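PDB 3JV1: p22 protein from Trypanosoma brucei, which acts as an accessory factor for the RNA editing of cytochrome oxidase subunit II transcripts and belongs to the Mam33 family. Local coordinates for residues S66-V78 with V86-I98. Numbering follows the deposited sequence.
Sequences SNEEITRTLDVLV and VFGMSVEDGEFVI
V76 and F87, like L74 and M89, are hydrogen-bonded pairs of an antiparallel beta hairpin, strands 72-80 and 83-92, within the antiparallel sheet of this Mam33-family protein. V76 N gives to F87 O over 2.9 Å, and F87 N returns a nearly straight bond (174°) to V76 O. At the next such pair L74 N bonds to M89 O over 2.8 Å, and M89 N bonds back to L74 O.

The face of L74, V76, F87, M89 and V91 is apolar, and side chains of different shapes fill a buried layer there. V76 and F87 rest on L145 of helix 135-146, L74 and V91 on I158 and D159 of helix 152-181, while M89 packs on V150 in a loop. With CG between its backbone N and carbonyl carbon (chi1 49°), L74 swings both methyls over the partner strand, CD2 4.1 Å from V91 CG2. Its other methyl, CD1, lies 3.9 Å from F96 CE1 on the following strand, the two side chains crossing at about a right angle. The flexible, unbranched M89 brings CE to 3.2 Å from V76 CG2, tighter than usual carbon contact. R72 shares this face but spends its charge on D159, in a salt bridge.

The other face carries T73, D75, L77, V86 and S90. L77 and V86 lie side by side, L77 CG 4.0 Å from V86 CG2. G88, lacking a side chain, sets its CA 3.7 Å from D75 OD1. Hydroxyls link to the adjoining strands, T73 OG1 to T61 of strand 54-63 and S90 OG to N99 of strand 95-104. Back on the face of V76, the F87 ring turns its edge to the backbone, with CD2 3.7 Å from V76 O.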
ATOM      1  N   SER A  66      -3.497   6.514 -14.826  1.00 84.07           N
ATOM      2  CA  SER A  66      -4.419   7.373 -15.560  1.00 84.61           C
ATOM      3  C   SER A  66      -4.412   6.734 -16.941  1.00 84.66           C
ATOM      4  O   SER A  66      -3.357   6.310 -17.420  1.00 84.67           O
ATOM      5  CB  SER A  66      -3.887   8.809 -15.632  1.00 84.60           C
ATOM      6  OG  SER A  66      -4.816   9.671 -16.267  1.00 83.92           O
ATOM      7  N   ASN A  67      -5.567   6.653 -17.587  1.00 84.33           N
ATOM      8  CA  ASN A  67      -5.597   5.992 -18.878  1.00 84.25           C
ATOM      9  C   ASN A  67      -6.872   6.190 -19.675  1.00 83.72           C
ATOM     10  O   ASN A  67      -7.973   6.214 -19.123  1.00 83.23           O
ATOM     11  CB  ASN A  67      -5.374   4.495 -18.654  1.00 85.56           C
ATOM     12  CG  ASN A  67      -6.324   3.919 -17.607  1.00 86.87           C
ATOM     13  OD1 ASN A  67      -6.650   4.580 -16.620  1.00 86.98           O
ATOM     14  ND2 ASN A  67      -6.760   2.681 -17.810  1.00 87.38           N
ATOM     15  N   GLU A  68      -6.707   6.326 -20.986  1.00 82.96           N
ATOM     16  CA  GLU A  68      -7.843   6.475 -21.880  1.00 81.94           C
ATOM     17  C   GLU A  68      -8.410   5.067 -22.013  1.00 81.52           C
ATOM     18  O   GLU A  68      -9.624   4.873 -22.104  1.00 82.29           O
ATOM     19  CB  GLU A  68      -7.386   6.991 -23.246  1.00 81.43           C
ATOM     20  CG  GLU A  68      -6.733   8.362 -23.212  1.00 80.51           C
ATOM     21  CD  GLU A  68      -7.617   9.411 -22.568  1.00 80.58           C
ATOM     22  OE1 GLU A  68      -8.815   9.472 -22.915  1.00 80.24           O
ATOM     23  OE2 GLU A  68      -7.113  10.179 -21.720  1.00 80.35           O
ATOM     24  N   GLU A  69      -7.504   4.090 -22.014  1.00 79.86           N
ATOM     25  CA  GLU A  69      -7.860   2.678 -22.112  1.00 77.83           C
ATOM     26  C   GLU A  69      -7.727   2.055 -20.725  1.00 75.48           C
ATOM     27  O   GLU A  69      -6.695   2.196 -20.075  1.00 75.71           O
ATOM     28  CB  GLU A  69      -6.921   1.948 -23.076  1.00 78.65           C
ATOM     29  CG  GLU A  69      -5.469   1.930 -22.616  1.00 79.67           C
ATOM     30  CD  GLU A  69      -4.726   0.683 -23.056  1.00 80.33           C
ATOM     31  OE1 GLU A  69      -3.540   0.536 -22.688  1.00 81.18           O
ATOM     32  OE2 GLU A  69      -5.327  -0.152 -23.766  1.00 79.53           O
ATOM     33  N   ILE A  70      -8.769   1.360 -20.284  1.00 72.97           N
ATOM     34  CA  ILE A  70      -8.786   0.718 -18.971  1.00 69.44           C
ATOM     35  C   ILE A  70      -7.899  -0.527 -18.920  1.00 66.90           C
ATOM     36  O   ILE A  70      -8.112  -1.477 -19.674  1.00 66.58           O
ATOM     37  CB  ILE A  70     -10.222   0.297 -18.590  1.00 69.48           C
ATOM     38  CG1 ILE A  70     -11.185   1.467 -18.825  1.00 69.22           C
ATOM     39  CG2 ILE A  70     -10.260  -0.155 -17.134  1.00 69.28           C
ATOM     40  CD1 ILE A  70     -12.654   1.102 -18.701  1.00 68.37           C
ATOM     41  N   THR A  71      -6.908  -0.517 -18.031  1.00 62.34           N
ATOM     42  CA  THR A  71      -6.012  -1.659 -17.882  1.00 59.13           C
ATOM     43  C   THR A  71      -6.184  -2.279 -16.496  1.00 56.09           C
ATOM     44  O   THR A  71      -6.113  -1.586 -15.479  1.00 56.61           O
ATOM     45  CB  THR A  71      -4.528  -1.255 -18.081  1.00 59.23           C
ATOM     46  OG1 THR A  71      -4.141  -0.322 -17.069  1.00 60.63           O
ATOM     47  CG2 THR A  71      -4.329  -0.617 -19.441  1.00 59.36           C
ATOM     48  N   ARG A  72      -6.420  -3.586 -16.460  1.00 52.15           N
ATOM     49  CA  ARG A  72      -6.614  -4.297 -15.200  1.00 48.79           C
ATOM     50  C   ARG A  72      -5.412  -5.162 -14.829  1.00 45.34           C
ATOM     51  O   ARG A  72      -4.724  -5.695 -15.697  1.00 44.40           O
ATOM     52  CB  ARG A  72      -7.857  -5.182 -15.287  1.00 50.25           C
ATOM     53  CG  ARG A  72      -9.133  -4.432 -15.634  1.00 52.87           C
ATOM     54  CD  ARG A  72     -10.305  -5.376 -15.850  1.00 53.60           C
ATOM     55  NE  ARG A  72     -11.549  -4.656 -16.120  1.00 57.34           N
ATOM     56  CZ  ARG A  72     -11.722  -3.811 -17.133  1.00 58.25           C
ATOM     57  NH1 ARG A  72     -10.729  -3.572 -17.978  1.00 59.52           N
ATOM     58  NH2 ARG A  72     -12.892  -3.209 -17.308  1.00 57.74           N
ATOM     59  N   THR A  73      -5.155  -5.288 -13.535  1.00 40.67           N
ATOM     60  CA  THR A  73      -4.056  -6.114 -13.071  1.00 38.54           C
ATOM     61  C   THR A  73      -4.632  -7.352 -12.402  1.00 36.10           C
ATOM     62  O   THR A  73      -5.690  -7.305 -11.778  1.00 35.01           O
ATOM     63  CB  THR A  73      -3.157  -5.384 -12.047  1.00 39.99           C
ATOM     64  OG1 THR A  73      -3.959  -4.896 -10.968  1.00 39.41           O
ATOM     65  CG2 THR A  73      -2.418  -4.223 -12.701  1.00 41.22           C
ATOM     66  N   LEU A  74      -3.936  -8.465 -12.552  1.00 33.01           N
ATOM     67  CA  LEU A  74      -4.372  -9.703 -11.942  1.00 32.12           C
ATOM     68  C   LEU A  74      -3.185 -10.627 -11.780  1.00 30.40           C
ATOM     69  O   LEU A  74      -2.159 -10.451 -12.425  1.00 30.91           O
ATOM     70  CB  LEU A  74      -5.462 -10.369 -12.791  1.00 30.47           C
ATOM     71  CG  LEU A  74      -5.254 -10.538 -14.298  1.00 34.55           C
ATOM     72  CD1 LEU A  74      -4.370 -11.735 -14.581  1.00 35.18           C
ATOM     73  CD2 LEU A  74      -6.611 -10.733 -14.972  1.00 38.37           C
ATOM     74  N   ASP A  75      -3.328 -11.594 -10.884  1.00 29.86           N
ATOM     75  CA  ASP A  75      -2.297 -12.582 -10.641  1.00 29.33           C
ATOM     76  C   ASP A  75      -2.824 -13.905 -11.161  1.00 30.66           C
ATOM     77  O   ASP A  75      -4.005 -14.220 -11.008  1.00 31.60           O
ATOM     78  CB  ASP A  75      -2.020 -12.757  -9.147  1.00 29.28           C
ATOM     79  CG  ASP A  75      -1.159 -11.657  -8.571  1.00 33.30           C
ATOM     80  OD1 ASP A  75      -0.549 -10.891  -9.343  1.00 31.23           O
ATOM     81  OD2 ASP A  75      -1.087 -11.576  -7.331  1.00 35.90           O
ATOM     82  N   VAL A  76      -1.944 -14.676 -11.777  1.00 29.60           N
ATOM     83  CA  VAL A  76      -2.308 -15.984 -12.270  1.00 30.94           C
ATOM     84  C   VAL A  76      -1.411 -16.959 -11.526  1.00 30.79           C
ATOM     85  O   VAL A  76      -0.188 -16.904 -11.645  1.00 30.01           O
ATOM     86  CB  VAL A  76      -2.079 -16.102 -13.783  1.00 31.07           C
ATOM     87  CG1 VAL A  76      -2.114 -17.568 -14.211  1.00 32.84           C
ATOM     88  CG2 VAL A  76      -3.166 -15.332 -14.517  1.00 33.92           C
ATOM     89  N   LEU A  77      -2.014 -17.829 -10.729  1.00 30.06           N
ATOM     90  CA  LEU A  77      -1.229 -18.809  -9.990  1.00 30.93           C
ATOM     91  C   LEU A  77      -1.416 -20.210 -10.556  1.00 32.56           C
ATOM     92  O   LEU A  77      -2.530 -20.612 -10.900  1.00 32.45           O
ATOM     93  CB  LEU A  77      -1.613 -18.818  -8.509  1.00 31.08           C
ATOM     94  CG  LEU A  77      -1.413 -17.541  -7.683  1.00 32.67           C
ATOM     95  CD1 LEU A  77      -2.577 -16.587  -7.900  1.00 31.49           C
ATOM     96  CD2 LEU A  77      -1.314 -17.915  -6.211  1.00 36.71           C
ATOM     97  N   VAL A  78      -0.312 -20.938 -10.673  1.00 31.61           N
ATOM     98  CA  VAL A  78      -0.341 -22.312 -11.144  1.00 30.49           C
ATOM     99  C   VAL A  78       0.210 -23.075  -9.956  1.00 30.54           C
ATOM    100  O   VAL A  78       1.392 -22.972  -9.634  1.00 31.35           O
ATOM    101  CB  VAL A  78       0.540 -22.513 -12.392  1.00 30.43           C
ATOM    102  CG1 VAL A  78       0.507 -23.982 -12.819  1.00 30.13           C
ATOM    103  CG2 VAL A  78       0.031 -21.623 -13.527  1.00 25.94           C
ATOM    104  N   VAL A  86       3.732 -17.938  -9.867  1.00 31.85           N
ATOM    105  CA  VAL A  86       2.833 -16.795  -9.833  1.00 31.51           C
ATOM    106  C   VAL A  86       3.171 -15.723 -10.864  1.00 31.76           C
ATOM    107  O   VAL A  86       4.229 -15.104 -10.805  1.00 32.00           O
ATOM    108  CB  VAL A  86       2.827 -16.164  -8.420  1.00 32.37           C
ATOM    109  CG1 VAL A  86       1.772 -15.069  -8.338  1.00 32.53           C
ATOM    110  CG2 VAL A  86       2.549 -17.245  -7.375  1.00 31.56           C
ATOM    111  N   PHE A  87       2.256 -15.511 -11.804  1.00 30.85           N
ATOM    112  CA  PHE A  87       2.423 -14.525 -12.866  1.00 31.14           C
ATOM    113  C   PHE A  87       1.706 -13.219 -12.534  1.00 33.39           C
ATOM    114  O   PHE A  87       0.483 -13.202 -12.349  1.00 33.57           O
ATOM    115  CB  PHE A  87       1.857 -15.065 -14.181  1.00 31.21           C
ATOM    116  CG  PHE A  87       2.591 -16.266 -14.719  1.00 33.27           C
ATOM    117  CD1 PHE A  87       3.635 -16.111 -15.633  1.00 30.09           C
ATOM    118  CD2 PHE A  87       2.244 -17.548 -14.307  1.00 29.65           C
ATOM    119  CE1 PHE A  87       4.315 -17.220 -16.126  1.00 33.74           C
ATOM    120  CE2 PHE A  87       2.921 -18.670 -14.796  1.00 29.87           C
ATOM    121  CZ  PHE A  87       3.959 -18.505 -15.708  1.00 31.27           C
ATOM    122  N   GLY A  88       2.471 -12.135 -12.450  1.00 32.38           N
ATOM    123  CA  GLY A  88       1.892 -10.833 -12.183  1.00 32.88           C
ATOM    124  C   GLY A  88       1.565 -10.306 -13.561  1.00 34.72           C
ATOM    125  O   GLY A  88       2.470 -10.104 -14.374  1.00 33.79           O
ATOM    126  N   MET A  89       0.285 -10.096 -13.844  1.00 34.86           N
ATOM    127  CA  MET A  89      -0.097  -9.645 -15.169  1.00 35.67           C
ATOM    128  C   MET A  89      -1.124  -8.534 -15.220  1.00 36.37           C
ATOM    129  O   MET A  89      -1.686  -8.120 -14.208  1.00 33.88           O
ATOM    130  CB  MET A  89      -0.626 -10.827 -15.976  1.00 38.76           C
ATOM    131  CG  MET A  89       0.304 -12.023 -15.997  1.00 43.49           C
ATOM    132  SD  MET A  89      -0.029 -13.059 -17.398  1.00 50.07           S
ATOM    133  CE  MET A  89      -1.429 -13.954 -16.825  1.00 46.32           C
ATOM    134  N   SER A  90      -1.355  -8.053 -16.430  1.00 36.52           N
ATOM    135  CA  SER A  90      -2.341  -7.019 -16.659  1.00 39.98           C
ATOM    136  C   SER A  90      -2.959  -7.244 -18.034  1.00 40.47           C
ATOM    137  O   SER A  90      -2.317  -7.786 -18.935  1.00 42.03           O
ATOM    138  CB  SER A  90      -1.704  -5.632 -16.546  1.00 40.18           C
ATOM    139  OG  SER A  90      -0.523  -5.545 -17.312  1.00 43.68           O
ATOM    140  N   VAL A  91      -4.225  -6.873 -18.178  1.00 41.25           N
ATOM    141  CA  VAL A  91      -4.920  -7.031 -19.445  1.00 43.94           C
ATOM    142  C   VAL A  91      -4.928  -5.697 -20.170  1.00 45.87           C
ATOM    143  O   VAL A  91      -5.477  -4.715 -19.677  1.00 45.90           O
ATOM    144  CB  VAL A  91      -6.379  -7.507 -19.245  1.00 42.49           C
ATOM    145  CG1 VAL A  91      -7.121  -7.493 -20.573  1.00 44.20           C
ATOM    146  CG2 VAL A  91      -6.393  -8.908 -18.663  1.00 42.26           C
ATOM    147  N   GLU A  92      -4.292  -5.668 -21.333  1.00 48.39           N
ATOM    148  CA  GLU A  92      -4.218  -4.465 -22.143  1.00 52.04           C
ATOM    149  C   GLU A  92      -4.760  -4.795 -23.523  1.00 52.65           C
ATOM    150  O   GLU A  92      -4.136  -5.525 -24.293  1.00 52.41           O
ATOM    151  CB  GLU A  92      -2.770  -3.969 -22.220  1.00 52.87           C
ATOM    152  CG  GLU A  92      -2.257  -3.426 -20.893  1.00 56.58           C
ATOM    153  CD  GLU A  92      -0.764  -3.163 -20.888  1.00 59.54           C
ATOM    154  OE1 GLU A  92      -0.297  -2.327 -21.687  1.00 59.61           O
ATOM    155  OE2 GLU A  92      -0.052  -3.793 -20.076  1.00 61.88           O
ATOM    156  N   ASP A  93      -5.948  -4.270 -23.805  1.00 54.65           N
ATOM    157  CA  ASP A  93      -6.643  -4.483 -25.073  1.00 56.14           C
ATOM    158  C   ASP A  93      -6.818  -5.956 -25.424  1.00 55.04           C
ATOM    159  O   ASP A  93      -6.268  -6.440 -26.410  1.00 56.66           O
ATOM    160  CB  ASP A  93      -5.915  -3.776 -26.218  1.00 59.30           C
ATOM    161  CG  ASP A  93      -6.790  -3.620 -27.457  1.00 62.53           C
ATOM    162  OD1 ASP A  93      -7.774  -2.849 -27.393  1.00 62.36           O
ATOM    163  OD2 ASP A  93      -6.502  -4.273 -28.486  1.00 64.35           O
ATOM    164  N   GLY A  94      -7.586  -6.666 -24.607  1.00 53.73           N
ATOM    165  CA  GLY A  94      -7.844  -8.070 -24.866  1.00 51.62           C
ATOM    166  C   GLY A  94      -6.673  -9.030 -24.807  1.00 50.34           C
ATOM    167  O   GLY A  94      -6.843 -10.215 -25.095  1.00 50.21           O
ATOM    168  N   GLU A  95      -5.491  -8.548 -24.439  1.00 48.89           N
ATOM    169  CA  GLU A  95      -4.328  -9.425 -24.354  1.00 48.25           C
ATOM    170  C   GLU A  95      -3.685  -9.418 -22.979  1.00 45.86           C
ATOM    171  O   GLU A  95      -3.731  -8.418 -22.266  1.00 43.90           O
ATOM    172  CB  GLU A  95      -3.264  -9.026 -25.377  1.00 51.24           C
ATOM    173  CG  GLU A  95      -3.713  -9.061 -26.821  1.00 55.87           C
ATOM    174  CD  GLU A  95      -2.536  -9.040 -27.777  1.00 59.27           C
ATOM    175  OE1 GLU A  95      -1.659  -8.160 -27.626  1.00 59.89           O
ATOM    176  OE2 GLU A  95      -2.488  -9.906 -28.679  1.00 60.04           O
ATOM    177  N   PHE A  96      -3.075 -10.543 -22.619  1.00 44.68           N
ATOM    178  CA  PHE A  96      -2.388 -10.668 -21.341  1.00 43.18           C
ATOM    179  C   PHE A  96      -0.956 -10.181 -21.494  1.00 43.16           C
ATOM    180  O   PHE A  96      -0.272 -10.532 -22.448  1.00 43.99           O
ATOM    181  CB  PHE A  96      -2.353 -12.129 -20.874  1.00 42.51           C
ATOM    182  CG  PHE A  96      -3.606 -12.584 -20.182  1.00 40.81           C
ATOM    183  CD1 PHE A  96      -3.994 -12.014 -18.971  1.00 39.60           C
ATOM    184  CD2 PHE A  96      -4.395 -13.586 -20.733  1.00 38.30           C
ATOM    185  CE1 PHE A  96      -5.147 -12.436 -18.321  1.00 38.47           C
ATOM    186  CE2 PHE A  96      -5.554 -14.016 -20.087  1.00 39.47           C
ATOM    187  CZ  PHE A  96      -5.930 -13.437 -18.880  1.00 39.14           C
ATOM    188  N   VAL A  97      -0.510  -9.357 -20.557  1.00 41.51           N
ATOM    189  CA  VAL A  97       0.852  -8.867 -20.574  1.00 40.45           C
ATOM    190  C   VAL A  97       1.504  -9.364 -19.288  1.00 39.30           C
ATOM    191  O   VAL A  97       0.991  -9.134 -18.196  1.00 38.51           O
ATOM    192  CB  VAL A  97       0.899  -7.333 -20.601  1.00 41.02           C
ATOM    193  CG1 VAL A  97       2.336  -6.863 -20.574  1.00 42.24           C
ATOM    194  CG2 VAL A  97       0.191  -6.815 -21.848  1.00 43.41           C
ATOM    195  N   ILE A  98       2.619 -10.070 -19.410  1.00 36.70           N
ATOM    196  CA  ILE A  98       3.300 -10.562 -18.227  1.00 35.16           C
ATOM    197  C   ILE A  98       4.196  -9.447 -17.689  1.00 35.21           C
ATOM    198  O   ILE A  98       5.050  -8.933 -18.408  1.00 34.24           O
ATOM    199  CB  ILE A  98       4.176 -11.787 -18.550  1.00 34.96           C
ATOM    200  CG1 ILE A  98       3.329 -12.882 -19.195  1.00 35.99           C
ATOM    201  CG2 ILE A  98       4.817 -12.307 -17.279  1.00 34.56           C
ATOM    202  CD1 ILE A  98       4.155 -13.965 -19.849  1.00 35.57           C
TER